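Local coordinates for flagellar hook-associated protein 2 (Helicobacter pylori, PDB 6IWY), which caps the tip of the growing flagellar filament, promoting flagellin polymerisation there and keeping exported subunits from leaking away unassembled, at residues Leu157-Pro168 against Ala193-Leu203; Tyr126-Thr134 against Ser219-Ile230. All blocks are in the same frame, centred on the assembly; numbering follows the deposited sequence.

Contact 1. Residues Leu157-Pro168 against Ala193-Leu203; sequences LKGADGNMHEVP and ALENDPNFKNL
Gly159 and Asn199 bring the two backbones nearest, 5.2 Å between their CA atoms, and at the far end Val167 and Ala193 lie 6.7 Å apart by the same measure. The single hydrogen bond between the segments sits beside the closer pair: Ala160 N donates to Asn199 O over 3.2 Å, almost straight at 174° and in the plane of the carbonyl. Residues 157-168 form the end of a beta hairpin, whose type I turn from Gly159 to Gly162 finishes on a glycine at positive phi, consistent with a G1 bulge. Against it lie the C-terminal end of helix 179-196, the loop after it and the start of helix 201-205, a helix-and-loop layer packed on an antiparallel sheet, an alpha + beta arrangement, within the crystallised FliD fragment. Phe200 carries the apolar part: with CG anti to its own carbonyl carbon (chi1 -56°), the ring reaches the hairpin, its CE1 meeting Leu157 CB at 3.6 Å and Lys158 O lying at the ring edge. Leu157 CD1 also touches Leu194 CD2 at 3.8 Å, the two leucines crossing at about a right angle, while Val167 lays CG1 against Ala193 CB. Ile209 of strand 209-214 backs Leu157, Leu194 and Phe200. Toward the surface the chemistry turns polar. The Asn199 amide stacks over one face of the His165 imidazole, planes 13° apart, with ND2 offset toward the rim. Asp161 holds that ring from its edge, OD2 accepting from His165 NE2 at 2.9 Å on the syn side, and also from Asn163 ND2 at 2.8 Å, which comes from above the carboxylate plane.

Contact 2. Residues Tyr126-Thr134 against Ser219-Ile230; sequences YFGSHLQST and SLIINDRRGGNI
Asn223 and Ile221 reach residues 126-134 with the branch that leads the contact anti to the backbone N (chi1 170° for CG of Asn223, -174° for CG1 of Ile221), which carries the Asn223 amide to Phe127 and Ser129 and the Ile221 CD1 methyl to Tyr126. The frame is an antiparallel strand pair: strand 129-132 is the edge partner of the central strand 219-224 in a three-stranded sheet completed by 209-214. Ser129 pairs with Asp224 and Leu131 with Ile222 as hydrogen-bonded pairs, whereas His130-Asn223 and Gln132-Ile221 are non-hydrogen-bonded. Gly128, at a positive phi, separates this strand from 126-127, which joins strand 61-67 in another sheet. Across that break the Asn223 amide bridges the carbonyls that flank Gly128: ND2 donates to Phe127 O at 2.6 Å, within the amide plane, and to Ser129 O at 2.8 Å from above that carbonyl's plane. Asp224 N reaches the same Ser129 O from the opposite face at 2.9 Å, so this oxygen is gripped twice. Ile221 CD1 lies over one face of the Tyr126 ring, 4.2 Å from its centroid, a CH-pi contact; the phenol OH is hydrogen-bonded to Asp212. On the other side of the sheet Leu131 CD1 slides past Ile230 CG2 at 3.9 Å, and Ser129 OG donates to Gly228 O at 2.8 Å, tying the strand to the loop after the type I turn Asp224-Gly227. At the opposite end of the pair, Ser219 OG donates in the carbonyl plane to Ser133 O, 2.6 Å away.

Contact 2 is the buried one, with its centre about 7 Å from that of the chain; contact 1 lies about 19 Å out and is partly buried, with an exposed turn. In sequence contact 1 is nested inside the loop closed by contact 2. Pairing of neighbouring strands holds contact 2, where main-chain bonds share the work equally with side-chain ones from Asn223 and the serines, whereas contact 1 sets loop and helix ends against a hairpin and relies on apolar side chains with one backbone bond. Strand 209-214 serves both: Ile209 meets Phe200, and Ile211 meets Ile222. Arg226 links them, its NH1 paired with Asp224 and probably hydrogen-bonded to Lys158 O.

Contact 1. Residues Leu157-Pro168 against Ala193-Leu203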
loop_
_atom_site.group_PDB
_atom_site.type_symbol
_atom_site.label_atom_id
_atom_site.label_comp_id
_atom_site.label_asym_id
_atom_site.label_seq_id
_atom_site.Cartn_x
_atom_site.Cartn_y
_atom_site.Cartn_z
ATOM N N LEU A 157 7.421 -13.542 -1.744
ATOM C CA LEU A 157 6.260 -12.843 -2.242
ATOM C C LEU A 157 5.206 -13.855 -2.596
ATOM O O LEU A 157 5.527 -15.041 -2.812
ATOM C CB LEU A 157 6.620 -12.081 -3.500
ATOM C CG LEU A 157 7.562 -10.901 -3.313
ATOM C CD1 LEU A 157 8.476 -10.722 -4.541
ATOM C CD2 LEU A 157 6.729 -9.685 -3.107
ATOM N N LYS A 158 3.961 -13.371 -2.686
ATOM C CA LYS A 158 2.839 -14.167 -3.143
ATOM C C LYS A 158 2.854 -14.242 -4.662
ATOM O O LYS A 158 2.929 -13.234 -5.324
ATOM C CB LYS A 158 1.520 -13.552 -2.683
ATOM C CG LYS A 158 0.367 -14.492 -2.827
ATOM C CD LYS A 158 -0.922 -13.943 -2.241
ATOM C CE LYS A 158 -1.626 -12.936 -3.160
ATOM N NZ LYS A 158 -3.105 -13.096 -3.029
ATOM N N GLY A 159 2.771 -15.440 -5.211
ATOM C CA GLY A 159 2.850 -15.640 -6.661
ATOM C C GLY A 159 1.523 -15.626 -7.409
ATOM O O GLY A 159 0.448 -15.584 -6.838
ATOM N N ALA A 160 1.636 -15.689 -8.720
ATOM C CA ALA A 160 0.495 -15.802 -9.615
ATOM C C ALA A 160 -0.496 -16.917 -9.212
ATOM O O ALA A 160 -1.680 -16.819 -9.501
ATOM C CB ALA A 160 0.996 -16.029 -11.015
ATOM N N ASP A 161 -0.004 -17.956 -8.540
ATOM C CA ASP A 161 -0.820 -19.093 -8.117
ATOM C C ASP A 161 -1.459 -18.940 -6.729
ATOM O O ASP A 161 -2.098 -19.876 -6.251
ATOM C CB ASP A 161 0.041 -20.365 -8.120
ATOM C CG ASP A 161 1.164 -20.323 -7.086
ATOM O OD1 ASP A 161 1.360 -19.273 -6.433
ATOM O OD2 ASP A 161 1.863 -21.345 -6.912
ATOM N N GLY A 162 -1.240 -17.795 -6.069
ATOM C CA GLY A 162 -1.739 -17.555 -4.703
ATOM C C GLY A 162 -0.909 -18.133 -3.554
ATOM O O GLY A 162 -1.288 -17.997 -2.390
ATOM N N ASN A 163 0.229 -18.759 -3.862
ATOM C CA ASN A 163 1.103 -19.345 -2.840
ATOM C C ASN A 163 2.328 -18.484 -2.657
ATOM O O ASN A 163 2.794 -17.902 -3.640
ATOM C CB ASN A 163 1.569 -20.726 -3.284
ATOM C CG ASN A 163 0.416 -21.673 -3.547
ATOM O OD1 ASN A 163 -0.282 -22.093 -2.622
ATOM N ND2 ASN A 163 0.214 -22.023 -4.811
ATOM N N MET A 164 2.868 -18.420 -1.430
ATOM C CA MET A 164 4.165 -17.760 -1.206
ATOM C C MET A 164 5.297 -18.586 -1.861
ATOM O O MET A 164 5.313 -19.821 -1.812
ATOM C CB MET A 164 4.464 -17.534 0.289
ATOM C CG MET A 164 3.516 -16.604 1.053
ATOM S SD MET A 164 3.455 -14.872 0.498
ATOM C CE MET A 164 5.132 -14.309 0.832
ATOM N N HIS A 165 6.226 -17.882 -2.493
ATOM C CA HIS A 165 7.438 -18.494 -3.108
ATOM C C HIS A 165 8.657 -17.643 -2.831
ATOM O O HIS A 165 8.556 -16.458 -2.625
ATOM C CB HIS A 165 7.300 -18.608 -4.617
ATOM C CG HIS A 165 6.184 -19.497 -5.043
ATOM N ND1 HIS A 165 6.334 -20.859 -5.183
ATOM C CD2 HIS A 165 4.894 -19.222 -5.336
ATOM C CE1 HIS A 165 5.181 -21.387 -5.544
ATOM N NE2 HIS A 165 4.289 -20.414 -5.651
ATOM N N GLU A 166 9.811 -18.270 -2.890
ATOM C CA GLU A 166 11.064 -17.676 -2.499
ATOM C C GLU A 166 11.862 -17.387 -3.773
ATOM O O GLU A 166 12.023 -18.249 -4.618
ATOM C CB GLU A 166 11.791 -18.664 -1.594
ATOM C CG GLU A 166 12.540 -18.002 -0.447
ATOM C CD GLU A 166 12.899 -18.942 0.734
ATOM O OE1 GLU A 166 12.392 -20.105 0.805
ATOM O OE2 GLU A 166 13.711 -18.488 1.596
ATOM N N VAL A 167 12.302 -16.155 -3.946
ATOM C CA VAL A 167 13.119 -15.787 -5.098
ATOM C C VAL A 167 14.514 -15.449 -4.582
ATOM O O VAL A 167 14.701 -14.429 -3.903
ATOM C CB VAL A 167 12.551 -14.550 -5.785
ATOM C CG1 VAL A 167 13.413 -14.174 -6.971
ATOM C CG2 VAL A 167 11.072 -14.774 -6.175
ATOM N N PRO A 168 15.495 -16.314 -4.856
ATOM C CA PRO A 168 16.856 -16.025 -4.427
ATOM C C PRO A 168 17.305 -14.745 -5.043
ATOM O O PRO A 168 16.920 -14.490 -6.138
ATOM C CB PRO A 168 17.656 -17.188 -5.020
ATOM C CG PRO A 168 16.689 -18.312 -5.140
ATOM C CD PRO A 168 15.353 -17.677 -5.397
ATOM N N ALA A 193 15.515 -11.093 -11.085
ATOM C CA ALA A 193 15.115 -12.354 -10.495
ATOM C C ALA A 193 13.617 -12.555 -10.727
ATOM O O ALA A 193 13.174 -13.588 -11.240
ATOM C CB ALA A 193 15.447 -12.390 -9.003
ATOM N N LEU A 194 12.841 -11.546 -10.367
ATOM C CA LEU A 194 11.414 -11.641 -10.512
ATOM C C LEU A 194 10.999 -11.845 -11.970
ATOM O O LEU A 194 10.091 -12.619 -12.250
ATOM C CB LEU A 194 10.748 -10.436 -9.859
ATOM C CG LEU A 194 10.696 -10.555 -8.336
ATOM C CD1 LEU A 194 10.265 -9.258 -7.654
ATOM C CD2 LEU A 194 9.763 -11.630 -7.987
ATOM N N GLU A 195 11.693 -11.210 -12.901
ATOM C CA GLU A 195 11.355 -11.364 -14.314
ATOM C C GLU A 195 11.749 -12.741 -14.821
ATOM O O GLU A 195 11.191 -13.230 -15.798
ATOM C CB GLU A 195 12.039 -10.290 -15.150
ATOM C CG GLU A 195 11.488 -8.904 -14.924
ATOM C CD GLU A 195 12.393 -7.773 -15.451
ATOM O OE1 GLU A 195 13.522 -8.061 -15.914
ATOM O OE2 GLU A 195 11.964 -6.582 -15.401
ATOM N N ASN A 196 12.708 -13.374 -14.158
ATOM C CA ASN A 196 13.199 -14.665 -14.595
ATOM C C ASN A 196 12.487 -15.852 -13.968
ATOM O O ASN A 196 12.763 -16.995 -14.345
ATOM C CB ASN A 196 14.702 -14.759 -14.329
ATOM C CG ASN A 196 15.521 -14.015 -15.377
ATOM O OD1 ASN A 196 15.238 -14.108 -16.585
ATOM N ND2 ASN A 196 16.533 -13.273 -14.929
ATOM N N ASP A 197 11.574 -15.587 -13.030
ATOM C CA ASP A 197 10.824 -16.648 -12.324
ATOM C C ASP A 197 9.394 -16.749 -12.912
ATOM O O ASP A 197 8.729 -15.744 -13.073
ATOM C CB ASP A 197 10.815 -16.361 -10.804
ATOM C CG ASP A 197 10.171 -17.487 -9.950
ATOM O OD1 ASP A 197 9.069 -18.014 -10.292
ATOM O OD2 ASP A 197 10.743 -17.812 -8.879
ATOM N N PRO A 198 8.927 -17.964 -13.230
ATOM C CA PRO A 198 7.599 -18.126 -13.810
ATOM C C PRO A 198 6.470 -17.632 -12.901
ATOM O O PRO A 198 5.456 -17.114 -13.378
ATOM C CB PRO A 198 7.481 -19.639 -13.989
ATOM C CG PRO A 198 8.853 -20.131 -14.077
ATOM C CD PRO A 198 9.656 -19.241 -13.188
ATOM N N ASN A 199 6.662 -17.783 -11.594
ATOM C CA ASN A 199 5.642 -17.393 -10.620
ATOM C C ASN A 199 5.556 -15.874 -10.512
ATOM O O ASN A 199 4.560 -15.348 -9.994
ATOM C CB ASN A 199 5.966 -17.970 -9.242
ATOM C CG ASN A 199 6.169 -19.473 -9.259
ATOM O OD1 ASN A 199 5.322 -20.212 -9.751
ATOM N ND2 ASN A 199 7.289 -19.931 -8.718
ATOM N N PHE A 200 6.586 -15.160 -10.984
ATOM C CA PHE A 200 6.574 -13.699 -10.885
ATOM C C PHE A 200 6.603 -12.886 -12.175
ATOM O O PHE A 200 6.195 -11.720 -12.153
ATOM C CB PHE A 200 7.639 -13.219 -9.878
ATOM C CG PHE A 200 7.467 -13.830 -8.543
ATOM C CD1 PHE A 200 6.433 -13.421 -7.721
ATOM C CD2 PHE A 200 8.262 -14.879 -8.140
ATOM C CE1 PHE A 200 6.216 -14.011 -6.505
ATOM C CE2 PHE A 200 8.052 -15.466 -6.922
ATOM C CZ PHE A 200 7.007 -15.021 -6.105
ATOM N N LYS A 201 7.044 -13.498 -13.279
ATOM C CA LYS A 201 7.221 -12.805 -14.562
ATOM C C LYS A 201 6.098 -11.823 -14.861
ATOM O O LYS A 201 6.359 -10.664 -15.185
ATOM C CB LYS A 201 7.352 -13.814 -15.720
ATOM N N ASN A 202 4.853 -12.272 -14.747
ATOM C CA ASN A 202 3.719 -11.450 -15.162
ATOM C C ASN A 202 3.267 -10.488 -14.088
ATOM O O ASN A 202 2.638 -9.461 -14.384
ATOM C CB ASN A 202 2.558 -12.319 -15.627
ATOM C CG ASN A 202 2.895 -13.091 -16.872
ATOM O OD1 ASN A 202 3.006 -12.516 -17.962
ATOM N ND2 ASN A 202 3.084 -14.407 -16.726
ATOM N N LEU A 203 3.572 -10.805 -12.839
ATOM C CA LEU A 203 3.301 -9.837 -11.758
ATOM C C LEU A 203 4.197 -8.611 -11.862
ATOM O O LEU A 203 3.778 -7.509 -11.537
ATOM C CB LEU A 203 3.415 -10.481 -10.376
ATOM C CG LEU A 203 2.217 -11.407 -10.129
ATOM C CD1 LEU A 203 2.482 -12.144 -8.836
ATOM C CD2 LEU A 203 0.870 -10.671 -10.100
#

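Contact 2. Residues Tyr126-Thr134 against Ser219-Ile230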
loop_
_atom_site.group_PDB
_atom_site.type_symbol
_atom_site.label_atom_id
_atom_site.label_comp_id
_atom_site.label_asym_id
_atom_site.label_seq_id
_atom_site.Cartn_x
_atom_site.Cartn_y
_atom_site.Cartn_z
ATOM N N TYR A 126 1.414 4.038 -2.263
ATOM C CA TYR A 126 1.679 2.650 -2.564
ATOM C C TYR A 126 0.520 1.892 -2.007
ATOM O O TYR A 126 0.329 1.901 -0.817
ATOM C CB TYR A 126 2.984 2.196 -1.938
ATOM C CG TYR A 126 4.162 2.826 -2.605
ATOM C CD1 TYR A 126 4.801 3.923 -2.051
ATOM C CD2 TYR A 126 4.608 2.357 -3.812
ATOM C CE1 TYR A 126 5.885 4.522 -2.699
ATOM C CE2 TYR A 126 5.666 2.935 -4.459
ATOM C CZ TYR A 126 6.302 4.018 -3.902
ATOM O OH TYR A 126 7.363 4.572 -4.579
ATOM N N PHE A 127 -0.272 1.264 -2.869
ATOM C CA PHE A 127 -1.422 0.497 -2.430
ATOM C C PHE A 127 -0.948 -0.874 -2.030
ATOM O O PHE A 127 0.036 -1.347 -2.545
ATOM C CB PHE A 127 -2.455 0.401 -3.556
ATOM C CG PHE A 127 -3.044 1.715 -3.909
ATOM C CD1 PHE A 127 -2.591 2.416 -5.009
ATOM C CD2 PHE A 127 -4.018 2.276 -3.108
ATOM C CE1 PHE A 127 -3.122 3.651 -5.306
ATOM C CE2 PHE A 127 -4.544 3.507 -3.382
ATOM C CZ PHE A 127 -4.096 4.206 -4.477
ATOM N N GLY A 128 -1.631 -1.473 -1.062
ATOM C CA GLY A 128 -1.356 -2.841 -0.643
ATOM C C GLY A 128 -0.235 -2.892 0.381
ATOM O O GLY A 128 -0.194 -2.071 1.285
ATOM N N SER A 129 0.692 -3.821 0.197
ATOM C CA SER A 129 1.802 -4.012 1.080
ATOM C C SER A 129 3.156 -3.555 0.527
ATOM O O SER A 129 3.376 -3.437 -0.672
ATOM C CB SER A 129 1.889 -5.497 1.377
ATOM O OG SER A 129 1.596 -6.248 0.222
ATOM N N HIS A 130 4.095 -3.321 1.428
ATOM C CA HIS A 130 5.387 -2.799 1.032
ATOM C C HIS A 130 6.441 -3.085 2.114
ATOM O O HIS A 130 6.097 -3.167 3.271
ATOM C CB HIS A 130 5.275 -1.305 0.821
ATOM C CG HIS A 130 5.039 -0.553 2.088
ATOM N ND1 HIS A 130 6.069 -0.174 2.933
ATOM C CD2 HIS A 130 3.890 -0.148 2.682
ATOM C CE1 HIS A 130 5.560 0.471 3.969
ATOM N NE2 HIS A 130 4.241 0.496 3.842
ATOM N N LEU A 131 7.697 -3.251 1.700
ATOM C CA LEU A 131 8.826 -3.230 2.604
ATOM C C LEU A 131 9.804 -2.176 2.120
ATOM O O LEU A 131 10.012 -2.027 0.932
ATOM C CB LEU A 131 9.543 -4.573 2.648
ATOM C CG LEU A 131 9.140 -5.621 3.667
ATOM C CD1 LEU A 131 10.111 -6.811 3.556
ATOM C CD2 LEU A 131 9.124 -5.057 5.089
ATOM N N GLN A 132 10.448 -1.493 3.054
ATOM C CA GLN A 132 11.279 -0.337 2.738
ATOM C C GLN A 132 12.661 -0.468 3.349
ATOM O O GLN A 132 12.801 -0.847 4.510
ATOM C CB GLN A 132 10.642 0.944 3.276
ATOM C CG GLN A 132 11.133 2.162 2.551
ATOM C CD GLN A 132 10.822 3.434 3.297
ATOM O OE1 GLN A 132 9.803 4.090 3.021
ATOM N NE2 GLN A 132 11.682 3.787 4.274
ATOM N N SER A 133 13.667 -0.096 2.568
ATOM C CA SER A 133 15.034 -0.198 2.980
ATOM C C SER A 133 15.667 1.157 3.019
ATOM O O SER A 133 15.190 2.092 2.369
ATOM C CB SER A 133 15.820 -1.042 1.997
ATOM O OG SER A 133 16.337 -0.245 0.953
ATOM N N THR A 134 16.777 1.224 3.759
ATOM C CA THR A 134 17.616 2.404 3.900
ATOM C C THR A 134 19.083 1.943 3.910
ATOM O O THR A 134 19.565 1.445 4.931
ATOM C CB THR A 134 17.237 3.124 5.203
ATOM O OG1 THR A 134 15.815 3.343 5.191
ATOM C CG2 THR A 134 17.988 4.483 5.402
ATOM N N SER A 219 16.971 4.655 -0.793
ATOM C CA SER A 219 15.985 3.705 -0.325
ATOM C C SER A 219 15.331 2.973 -1.461
ATOM O O SER A 219 15.124 3.522 -2.538
ATOM C CB SER A 219 14.900 4.423 0.474
ATOM O OG SER A 219 15.347 4.666 1.792
ATOM N N LEU A 220 15.011 1.726 -1.178
ATOM C CA LEU A 220 14.297 0.872 -2.068
ATOM C C LEU A 220 12.980 0.605 -1.399
ATOM O O LEU A 220 12.897 0.582 -0.169
ATOM C CB LEU A 220 15.035 -0.463 -2.235
ATOM C CG LEU A 220 15.655 -0.757 -3.595
ATOM C CD1 LEU A 220 16.708 0.271 -3.947
ATOM C CD2 LEU A 220 16.259 -2.153 -3.601
ATOM N N ILE A 221 11.950 0.383 -2.198
ATOM C CA ILE A 221 10.657 -0.004 -1.664
ATOM C C ILE A 221 10.067 -1.093 -2.547
ATOM O O ILE A 221 9.911 -0.911 -3.750
ATOM C CB ILE A 221 9.722 1.234 -1.533
ATOM C CG1 ILE A 221 8.409 0.835 -0.840
ATOM C CG2 ILE A 221 9.453 1.820 -2.883
ATOM C CD1 ILE A 221 7.695 1.941 -0.160
ATOM N N ILE A 222 9.810 -2.257 -1.977
ATOM C CA ILE A 222 9.098 -3.331 -2.698
ATOM C C ILE A 222 7.620 -3.057 -2.400
ATOM O O ILE A 222 7.264 -2.801 -1.257
ATOM C CB ILE A 222 9.528 -4.744 -2.190
ATOM C CG1 ILE A 222 11.061 -4.823 -2.100
ATOM C CG2 ILE A 222 9.033 -5.867 -3.129
ATOM C CD1 ILE A 222 11.634 -6.103 -1.429
ATOM N N ASN A 223 6.781 -3.017 -3.421
ATOM C CA ASN A 223 5.336 -2.832 -3.230
ATOM C C ASN A 223 4.633 -3.905 -4.000
ATOM O O ASN A 223 5.048 -4.238 -5.118
ATOM C CB ASN A 223 4.859 -1.456 -3.705
ATOM C CG ASN A 223 3.321 -1.323 -3.743
ATOM O OD1 ASN A 223 2.776 -0.889 -4.738
ATOM N ND2 ASN A 223 2.634 -1.688 -2.666
ATOM N N ASP A 224 3.618 -4.483 -3.354
ATOM C CA ASP A 224 2.690 -5.424 -3.968
ATOM C C ASP A 224 1.267 -4.862 -3.849
ATOM O O ASP A 224 0.722 -4.793 -2.750
ATOM C CB ASP A 224 2.771 -6.771 -3.270
ATOM C CG ASP A 224 1.842 -7.822 -3.907
ATOM O OD1 ASP A 224 1.329 -7.617 -5.049
ATOM O OD2 ASP A 224 1.629 -8.878 -3.252
ATOM N N ARG A 225 0.683 -4.457 -4.971
ATOM C CA ARG A 225 -0.624 -3.872 -4.951
ATOM C C ARG A 225 -1.685 -4.872 -4.576
ATOM O O ARG A 225 -2.750 -4.464 -4.111
ATOM C CB ARG A 225 -1.008 -3.305 -6.289
ATOM C CG ARG A 225 -0.155 -2.206 -6.853
ATOM C CD ARG A 225 -0.612 -1.875 -8.341
ATOM N NE ARG A 225 0.464 -1.136 -9.019
ATOM C CZ ARG A 225 0.600 0.198 -9.026
ATOM N NH1 ARG A 225 -0.305 0.996 -8.434
ATOM N NH2 ARG A 225 1.659 0.744 -9.639
ATOM N N ARG A 226 -1.450 -6.168 -4.776
ATOM C CA ARG A 226 -2.465 -7.142 -4.339
ATOM C C ARG A 226 -2.500 -7.314 -2.822
ATOM O O ARG A 226 -3.445 -7.889 -2.285
ATOM C CB ARG A 226 -2.353 -8.522 -4.984
ATOM C CG ARG A 226 -1.916 -8.593 -6.437
ATOM C CD ARG A 226 -0.456 -9.016 -6.414
ATOM N NE ARG A 226 -0.331 -10.416 -6.738
ATOM C CZ ARG A 226 0.584 -11.249 -6.257
ATOM N NH1 ARG A 226 1.484 -10.866 -5.360
ATOM N NH2 ARG A 226 0.545 -12.513 -6.672
ATOM N N GLY A 227 -1.484 -6.811 -2.132
ATOM C CA GLY A 227 -1.460 -6.836 -0.689
ATOM C C GLY A 227 -0.862 -8.065 -0.036
ATOM O O GLY A 227 -0.874 -8.161 1.158
ATOM N N GLY A 228 -0.296 -8.990 -0.795
ATOM C CA GLY A 228 0.231 -10.211 -0.196
ATOM C C GLY A 228 1.432 -9.974 0.722
ATOM O O GLY A 228 2.122 -8.984 0.608
ATOM N N ASN A 229 1.668 -10.915 1.627
ATOM C CA ASN A 229 2.864 -10.943 2.437
ATOM C C ASN A 229 4.105 -10.693 1.611
ATOM O O ASN A 229 4.212 -11.183 0.496
ATOM C CB ASN A 229 2.977 -12.287 3.111
ATOM C CG ASN A 229 1.917 -12.499 4.170
ATOM O OD1 ASN A 229 1.099 -11.628 4.439
ATOM N ND2 ASN A 229 1.929 -13.661 4.783
ATOM N N ILE A 230 4.995 -9.864 2.144
ATOM C CA ILE A 230 6.343 -9.687 1.632
ATOM C C ILE A 230 7.361 -9.956 2.771
ATOM O O ILE A 230 7.171 -9.468 3.898
ATOM C CB ILE A 230 6.587 -8.254 1.148
ATOM C CG1 ILE A 230 5.586 -7.841 0.074
ATOM C CG2 ILE A 230 8.029 -8.106 0.567
ATOM C CD1 ILE A 230 5.684 -6.327 -0.221
#